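Local atomic coordinates of putative type VI secretion protein (Escherichia coli, PDB entry 6SKI), a protein that probably hydrolyses phospholipids as a toxic effector that is carried on the VgrG spike of the type VI secretion system. Residues D74-S77 against C78-L82; S389-R392 against R393-V396; F510-F514 against G515-N519. All coordinates share one frame; numbering follows the deposited sequence.

Overall arrangement
The three contacts are local and come in series along the chain. Contact 1 lies within helix 72-85. Contact 2 is the short helix 389-394 and its C-terminal end, its centre about 54 Å from the centre of the chain. Contact 3 is the surface turn and loop after strand 509-511. Centres of contacts 1 and 3 are about 21 Å apart, those of 1 and 2 about 26 Å, and those of 2 and 3 about 38 Å. None touches another. Helix 72-85 relates them: its side chains pack on strand 398-409, which follows contact 2, and on strand 521-523, which follows contact 3. The helix thus joins parts distant in sequence.

Contact 1: D74-S77 against C78-L82; sequences DAQS and CEDFL
Residues Asp74 to Leu82 form continuous alpha-helix, in which Cys78 N donates to Asp74 O (2.9 Å), Glu79 N to Ala75 O (3.0 Å), Asp80 N to Gln76 O (2.9 Å) and Phe81 N to Ser77 O (2.8 Å). The carbonyls of one turn are therefore taken by the amides of the next. The side chains of the second turn start beside these same carbonyls. Phe81 CB lies 3.3 Å from Ser77 O, and Asp80 CB lies 3.5 Å from Gln76 O. Cys78 CB sits 3.4 Å from Ala75 O. The Cys78 sulfur is turned back beside its own backbone N (chi1 -70°), and this side chain packs on Pro335 and Phe337. Phe81 takes the other course. Its CG is anti to the backbone N (chi1 -162°), so only CB stays close to the preceding turn while the ring leads away to meet the ring of Phe331. Gln76 bends at its second torsion, and the end of its side chain comes near the carboxylates of Glu79 and Asp80. The orientation of its amide is uncertain. Glu79 OE2 makes a salt bridge with Lys520. Ser77 OG is hydrogen-bonded to Lys73 O, one turn earlier, which satisfies a buried hydroxyl within the helix itself. Ala75, Gln76 and Glu79 touch Phe522 of strand 521-523. Ser77 and Cys78 meet strand 328-341, and Phe81 meets Ala404 of strand 398-409. The pattern is that of a regular alpha-helix with i to i+4 bonding, partly buried between strands from several parts of the chain.

Contact 2: S389-R392 against R393-V396; sequences SNQR and RAGV
Asn390 and Arg393 are brought together by their torsions. Asn390 CG stands beside its own backbone N (chi1 -67°). The Arg393 chain first runs out extended, then bends at its third torsion (chi3 -76°) and turns the guanidinium back along the helix. The two side chains lie side by side and point the same way. The guanidinium presents NH2 to Asn390 OD1, and its plane stands almost upright to the amide plane, 84° away. The modelled separation is too short for a normal bond, so its exact geometry is doubtful. Asn390 O lies over one face of the same guanidinium, 4.1 Å above its plane. Nearer the backbone, Arg393 CG is 3.6 Å from Ser389 O, the carbonyl that also accepts Arg393 N at 2.9 Å. The bond from Ala394 N to Asn390 O is weak, and the helix ends here in a Schellman motif. This short surface helix connects strand 376-386 to strand 398-409. Gly395 leaves the helix with positive phi, a conformation in which a side chain would crowd the preceding carbonyl oxygen. Two bonds then run back into the last turn: Val396 N to Gln391 O at 2.8 Å, and a weak one from Gly395 N to Arg392 O at 3.0 Å. The Val396 amide approaches Gln391 O from above the carbonyl plane. The wrap of the chain also sets Val396 CB against Gln391 CB at 4.0 Å, in the place where a Schellman motif commonly has an apolar contact, here made by the aliphatic base of Gln391. Gln391 itself bends at its second torsion, and its OE1 lies 3.8 Å from Ala394 CB. Arg392 touches Asn387 and Ile397 in the flanking loops.

Contact 3: F510-F514 against G515-N519; sequences FIHRF and GPKGN
His512 to Gly515 form a type I beta turn that follows strand 509-511, and the chain then curls back, bringing Gly515, Pro516, Lys517 and Asn519 to the His512 side chain. Gly515 has a positive phi, and a side chain at this point would run into the carbonyl oxygen of Phe514. Its own carbonyl oxygen is directed back to the start of the turn, with Gly515 O 3.4 Å from His512 CB. The imidazole is the centre of the contact. Lys517 lays its aliphatic part over one face in a CH-pi contact, with CG 3.7 Å from the ring centroid and only 8° off the ring normal. Lys517 CB lies over the same face, 3.7 Å from His512 CE1. The first torsion of the lysine (chi1 -65°) sets CG there, and the chain beyond bends at chi2 and chi3; CB and CG do the touching. Pro516 meets the ring more loosely, with its CA 4.1 Å from His512 ND1. Asn519 and His512 reach toward each other from opposite directions. Asn519 CG lies in the ring plane at the edge, 3.6 Å from His512 CE1, and the amide is tilted 49° from the ring. The oxygen of that amide is modelled too close to the ring, so its exact place is doubtful. Both polar groups have weak hydrogen bonds to backbone carbonyls of the same chain: His512 ND1 to Gly498 O, and Asn519 ND2 to Leu500 O. The His512 backbone also bonds to Asn499, and both His512 and Asn519 touch Trp501. This is a surface connection between strands 509-511 and 521-523, a type I turn leading into a loop folded round one histidine, beside the two-stranded antiparallel sheet of 500-502 and 509-511.

Contact 1: D74-S77 against C78-L82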
loop_
_atom_site.group_PDB
_atom_site.type_symbol
_atom_site.label_atom_id
_atom_site.label_comp_id
_atom_site.label_asym_id
_atom_site.label_seq_id
_atom_site.Cartn_x
_atom_site.Cartn_y
_atom_site.Cartn_z
ATOM N N ASP A 74 22.982 17.412 -20.651
ATOM C CA ASP A 74 23.497 16.189 -20.048
ATOM C C ASP A 74 22.374 15.209 -19.739
ATOM O O ASP A 74 22.564 13.994 -19.827
ATOM C CB ASP A 74 24.286 16.521 -18.784
ATOM C CG ASP A 74 25.721 16.906 -19.080
ATOM O OD1 ASP A 74 26.146 16.778 -20.247
ATOM O OD2 ASP A 74 26.425 17.338 -18.145
ATOM N N ALA A 75 21.196 15.715 -19.378
ATOM C CA ALA A 75 20.069 14.828 -19.116
ATOM C C ALA A 75 19.592 14.145 -20.392
ATOM O O ALA A 75 19.290 12.944 -20.389
ATOM C CB ALA A 75 18.935 15.612 -18.464
ATOM N N GLN A 76 19.531 14.887 -21.499
ATOM C CA GLN A 76 19.165 14.257 -22.760
ATOM C C GLN A 76 20.243 13.288 -23.220
ATOM O O GLN A 76 19.931 12.256 -23.826
ATOM C CB GLN A 76 18.902 15.317 -23.826
ATOM C CG GLN A 76 18.517 14.736 -25.169
ATOM C CD GLN A 76 17.129 14.138 -25.155
ATOM O OE1 GLN A 76 16.950 12.947 -25.402
ATOM N NE2 GLN A 76 16.135 14.965 -24.867
ATOM N N SER A 77 21.507 13.575 -22.909
ATOM C CA SER A 77 22.563 12.621 -23.217
ATOM C C SER A 77 22.452 11.366 -22.365
ATOM O O SER A 77 22.749 10.273 -22.849
ATOM C CB SER A 77 23.934 13.268 -23.026
ATOM O OG SER A 77 24.029 14.487 -23.737
ATOM N N CYS A 78 22.017 11.498 -21.111
ATOM C CA CYS A 78 21.767 10.324 -20.280
ATOM C C CYS A 78 20.643 9.477 -20.857
ATOM O O CYS A 78 20.743 8.244 -20.908
ATOM C CB CYS A 78 21.419 10.750 -18.854
ATOM S SG CYS A 78 22.775 11.441 -17.891
ATOM N N GLU A 79 19.562 10.127 -21.291
ATOM C CA GLU A 79 18.465 9.396 -21.918
ATOM C C GLU A 79 18.930 8.678 -23.179
ATOM O O GLU A 79 18.583 7.512 -23.401
ATOM C CB GLU A 79 17.314 10.344 -22.242
ATOM C CG GLU A 79 16.150 9.665 -22.933
ATOM C CD GLU A 79 14.831 10.352 -22.673
ATOM O OE1 GLU A 79 14.206 10.066 -21.630
ATOM O OE2 GLU A 79 14.416 11.178 -23.510
ATOM N N ASP A 80 19.716 9.360 -24.014
ATOM C CA ASP A 80 20.226 8.748 -25.236
ATOM C C ASP A 80 21.153 7.578 -24.923
ATOM O O ASP A 80 21.100 6.539 -25.590
ATOM C CB ASP A 80 20.955 9.801 -26.068
ATOM C CG ASP A 80 20.014 10.618 -26.924
ATOM O OD1 ASP A 80 18.786 10.444 -26.789
ATOM O OD2 ASP A 80 20.501 11.444 -27.723
ATOM N N PHE A 81 22.006 7.738 -23.911
ATOM C CA PHE A 81 22.891 6.666 -23.473
ATOM C C PHE A 81 22.090 5.434 -23.081
ATOM O O PHE A 81 22.357 4.323 -23.556
ATOM C CB PHE A 81 23.723 7.170 -22.292
ATOM C CG PHE A 81 24.956 6.365 -22.007
ATOM C CD1 PHE A 81 25.269 5.240 -22.742
ATOM C CD2 PHE A 81 25.802 6.740 -20.982
ATOM C CE1 PHE A 81 26.404 4.516 -22.463
ATOM C CE2 PHE A 81 26.934 6.020 -20.702
ATOM C CZ PHE A 81 27.233 4.907 -21.439
ATOM N N LEU A 82 21.079 5.620 -22.230
ATOM C CA LEU A 82 20.278 4.485 -21.790
ATOM C C LEU A 82 19.537 3.848 -22.955
ATOM O O LEU A 82 19.459 2.619 -23.046
ATOM C CB LEU A 82 19.297 4.919 -20.705
ATOM C CG LEU A 82 18.506 3.785 -20.054
ATOM C CD1 LEU A 82 19.405 2.928 -19.181
ATOM C CD2 LEU A 82 17.350 4.351 -19.251
#

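Contact 2: S389-R392 against R393-V396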
loop_
_atom_site.group_PDB
_atom_site.type_symbol
_atom_site.label_atom_id
_atom_site.label_comp_id
_atom_site.label_asym_id
_atom_site.label_seq_id
_atom_site.Cartn_x
_atom_site.Cartn_y
_atom_site.Cartn_z
ATOM N N SER A 389 32.430 24.047 -35.270
ATOM C CA SER A 389 33.102 24.514 -36.477
ATOM C C SER A 389 34.306 25.378 -36.140
ATOM O O SER A 389 35.303 25.379 -36.872
ATOM C CB SER A 389 32.118 25.282 -37.355
ATOM O OG SER A 389 31.232 26.052 -36.563
ATOM N N ASN A 390 34.230 26.121 -35.036
ATOM C CA ASN A 390 35.339 26.976 -34.638
ATOM C C ASN A 390 36.598 26.158 -34.394
ATOM O O ASN A 390 37.694 26.539 -34.817
ATOM C CB ASN A 390 34.956 27.773 -33.394
ATOM C CG ASN A 390 33.856 28.775 -33.665
ATOM O OD1 ASN A 390 33.812 29.390 -34.727
ATOM N ND2 ASN A 390 32.957 28.936 -32.708
ATOM N N GLN A 391 36.459 25.023 -33.708
ATOM C CA GLN A 391 37.608 24.153 -33.489
ATOM C C GLN A 391 37.959 23.365 -34.744
ATOM O O GLN A 391 39.123 23.008 -34.949
ATOM C CB GLN A 391 37.345 23.219 -32.310
ATOM C CG GLN A 391 37.297 23.930 -30.970
ATOM C CD GLN A 391 38.669 24.271 -30.421
ATOM O OE1 GLN A 391 39.478 24.916 -31.086
ATOM N NE2 GLN A 391 38.936 23.836 -29.197
ATOM N N ARG A 392 36.969 23.075 -35.593
ATOM C CA ARG A 392 37.270 22.406 -36.854
ATOM C C ARG A 392 38.186 23.258 -37.721
ATOM O O ARG A 392 39.058 22.731 -38.420
ATOM C CB ARG A 392 35.985 22.079 -37.612
ATOM C CG ARG A 392 35.460 20.682 -37.369
ATOM C CD ARG A 392 34.453 20.285 -38.435
ATOM N NE ARG A 392 33.323 21.206 -38.518
ATOM C CZ ARG A 392 32.261 21.164 -37.720
ATOM N NH1 ARG A 392 32.176 20.243 -36.770
ATOM N NH2 ARG A 392 31.281 22.043 -37.873
ATOM N N ARG A 393 37.999 24.579 -37.694
ATOM C CA ARG A 393 38.916 25.456 -38.414
ATOM C C ARG A 393 40.299 25.451 -37.781
ATOM O O ARG A 393 41.299 25.645 -38.480
ATOM C CB ARG A 393 38.358 26.876 -38.471
ATOM C CG ARG A 393 37.172 27.033 -39.398
ATOM C CD ARG A 393 36.658 28.457 -39.399
ATOM N NE ARG A 393 35.896 28.772 -38.197
ATOM C CZ ARG A 393 36.302 29.622 -37.263
ATOM N NH1 ARG A 393 37.468 30.239 -37.389
ATOM N NH2 ARG A 393 35.548 29.855 -36.202
ATOM N N ALA A 394 40.378 25.232 -36.471
ATOM C CA ALA A 394 41.658 25.062 -35.802
ATOM C C ALA A 394 42.232 23.663 -35.977
ATOM O O ALA A 394 43.366 23.419 -35.553
ATOM C CB ALA A 394 41.522 25.378 -34.311
ATOM N N GLY A 395 41.479 22.746 -36.580
ATOM C CA GLY A 395 41.927 21.388 -36.777
ATOM C C GLY A 395 41.541 20.425 -35.677
ATOM O O GLY A 395 41.793 19.222 -35.814
ATOM N N VAL A 396 40.939 20.913 -34.599
ATOM C CA VAL A 396 40.599 20.086 -33.448
ATOM C C VAL A 396 39.229 19.463 -33.686
ATOM O O VAL A 396 38.213 20.160 -33.694
ATOM C CB VAL A 396 40.613 20.905 -32.153
ATOM C CG1 VAL A 396 40.157 20.053 -30.985
ATOM C CG2 VAL A 396 41.998 21.467 -31.898
#

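Contact 3: F510-F514 against G515-N519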
loop_
_atom_site.group_PDB
_atom_site.type_symbol
_atom_site.label_atom_id
_atom_site.label_comp_id
_atom_site.label_asym_id
_atom_site.label_seq_id
_atom_site.Cartn_x
_atom_site.Cartn_y
_atom_site.Cartn_z
ATOM N N PHE A 510 7.705 23.685 -11.941
ATOM C CA PHE A 510 6.620 24.533 -12.414
ATOM C C PHE A 510 5.749 23.672 -13.310
ATOM O O PHE A 510 6.198 23.218 -14.367
ATOM C CB PHE A 510 7.163 25.744 -13.171
ATOM C CG PHE A 510 7.888 26.724 -12.301
ATOM C CD1 PHE A 510 9.245 26.599 -12.081
ATOM C CD2 PHE A 510 7.215 27.773 -11.709
ATOM C CE1 PHE A 510 9.913 27.494 -11.281
ATOM C CE2 PHE A 510 7.881 28.673 -10.912
ATOM C CZ PHE A 510 9.230 28.532 -10.695
ATOM N N ILE A 511 4.513 23.428 -12.881
ATOM C CA ILE A 511 3.607 22.607 -13.666
ATOM C C ILE A 511 3.134 23.391 -14.878
ATOM O O ILE A 511 2.783 24.574 -14.781
ATOM C CB ILE A 511 2.426 22.142 -12.800
ATOM C CG1 ILE A 511 2.936 21.362 -11.589
ATOM C CG2 ILE A 511 1.465 21.307 -13.611
ATOM C CD1 ILE A 511 1.848 20.908 -10.658
ATOM N N HIS A 512 3.134 22.738 -16.034
ATOM C CA HIS A 512 2.603 23.345 -17.247
ATOM C C HIS A 512 1.085 23.316 -17.161
ATOM O O HIS A 512 0.456 22.293 -17.448
ATOM C CB HIS A 512 3.110 22.610 -18.481
ATOM C CG HIS A 512 4.512 22.971 -18.854
ATOM N ND1 HIS A 512 5.298 22.177 -19.658
ATOM C CD2 HIS A 512 5.269 24.044 -18.526
ATOM C CE1 HIS A 512 6.478 22.748 -19.814
ATOM N NE2 HIS A 512 6.487 23.881 -19.136
ATOM N N ARG A 513 0.498 24.442 -16.771
ATOM C CA ARG A 513 -0.921 24.519 -16.467
ATOM C C ARG A 513 -1.786 24.702 -17.701
ATOM O O ARG A 513 -3.014 24.636 -17.593
ATOM C CB ARG A 513 -1.174 25.662 -15.482
ATOM C CG ARG A 513 -0.537 25.432 -14.123
ATOM C CD ARG A 513 -0.986 26.431 -13.061
ATOM N NE ARG A 513 -0.757 27.824 -13.438
ATOM C CZ ARG A 513 -1.666 28.611 -14.003
ATOM N NH1 ARG A 513 -2.884 28.149 -14.251
ATOM N NH2 ARG A 513 -1.361 29.864 -14.311
ATOM N N PHE A 514 -1.182 24.925 -18.867
ATOM C CA PHE A 514 -1.922 25.134 -20.104
ATOM C C PHE A 514 -1.625 24.060 -21.140
ATOM O O PHE A 514 -1.979 24.230 -22.313
ATOM C CB PHE A 514 -1.609 26.520 -20.670
ATOM C CG PHE A 514 -1.763 27.621 -19.669
ATOM C CD1 PHE A 514 -0.706 28.465 -19.383
ATOM C CD2 PHE A 514 -2.957 27.800 -18.997
ATOM C CE1 PHE A 514 -0.840 29.472 -18.454
ATOM C CE2 PHE A 514 -3.097 28.805 -18.068
ATOM C CZ PHE A 514 -2.037 29.642 -17.796
ATOM N N GLY A 515 -0.987 22.964 -20.741
ATOM C CA GLY A 515 -0.599 21.925 -21.661
ATOM C C GLY A 515 0.902 21.869 -21.832
ATOM O O GLY A 515 1.623 22.808 -21.482
ATOM N N PRO A 516 1.405 20.760 -22.370
ATOM C CA PRO A 516 2.854 20.624 -22.555
ATOM C C PRO A 516 3.391 21.647 -23.543
ATOM O O PRO A 516 2.772 21.937 -24.567
ATOM C CB PRO A 516 3.007 19.193 -23.080
ATOM C CG PRO A 516 1.696 18.899 -23.724
ATOM C CD PRO A 516 0.677 19.579 -22.861
ATOM N N LYS A 517 4.561 22.194 -23.222
ATOM C CA LYS A 517 5.197 23.222 -24.032
ATOM C C LYS A 517 6.233 22.651 -24.991
ATOM O O LYS A 517 7.002 23.415 -25.581
ATOM C CB LYS A 517 5.845 24.274 -23.132
ATOM C CG LYS A 517 4.860 25.065 -22.290
ATOM C CD LYS A 517 4.207 26.174 -23.093
ATOM C CE LYS A 517 2.740 26.321 -22.736
ATOM N NZ LYS A 517 2.092 27.415 -23.505
ATOM N N GLY A 518 6.276 21.332 -25.153
ATOM C CA GLY A 518 7.226 20.695 -26.036
ATOM C C GLY A 518 8.577 20.400 -25.426
ATOM O O GLY A 518 9.393 19.726 -26.067
ATOM N N ASN A 519 8.842 20.877 -24.215
ATOM C CA ASN A 519 10.094 20.577 -23.542
ATOM C C ASN A 519 10.003 19.233 -22.830
ATOM O O ASN A 519 8.930 18.642 -22.694
ATOM C CB ASN A 519 10.440 21.665 -22.530
ATOM C CG ASN A 519 9.585 21.588 -21.285
ATOM O OD1 ASN A 519 8.407 21.247 -21.353
ATOM N ND2 ASN A 519 10.177 21.892 -20.137
#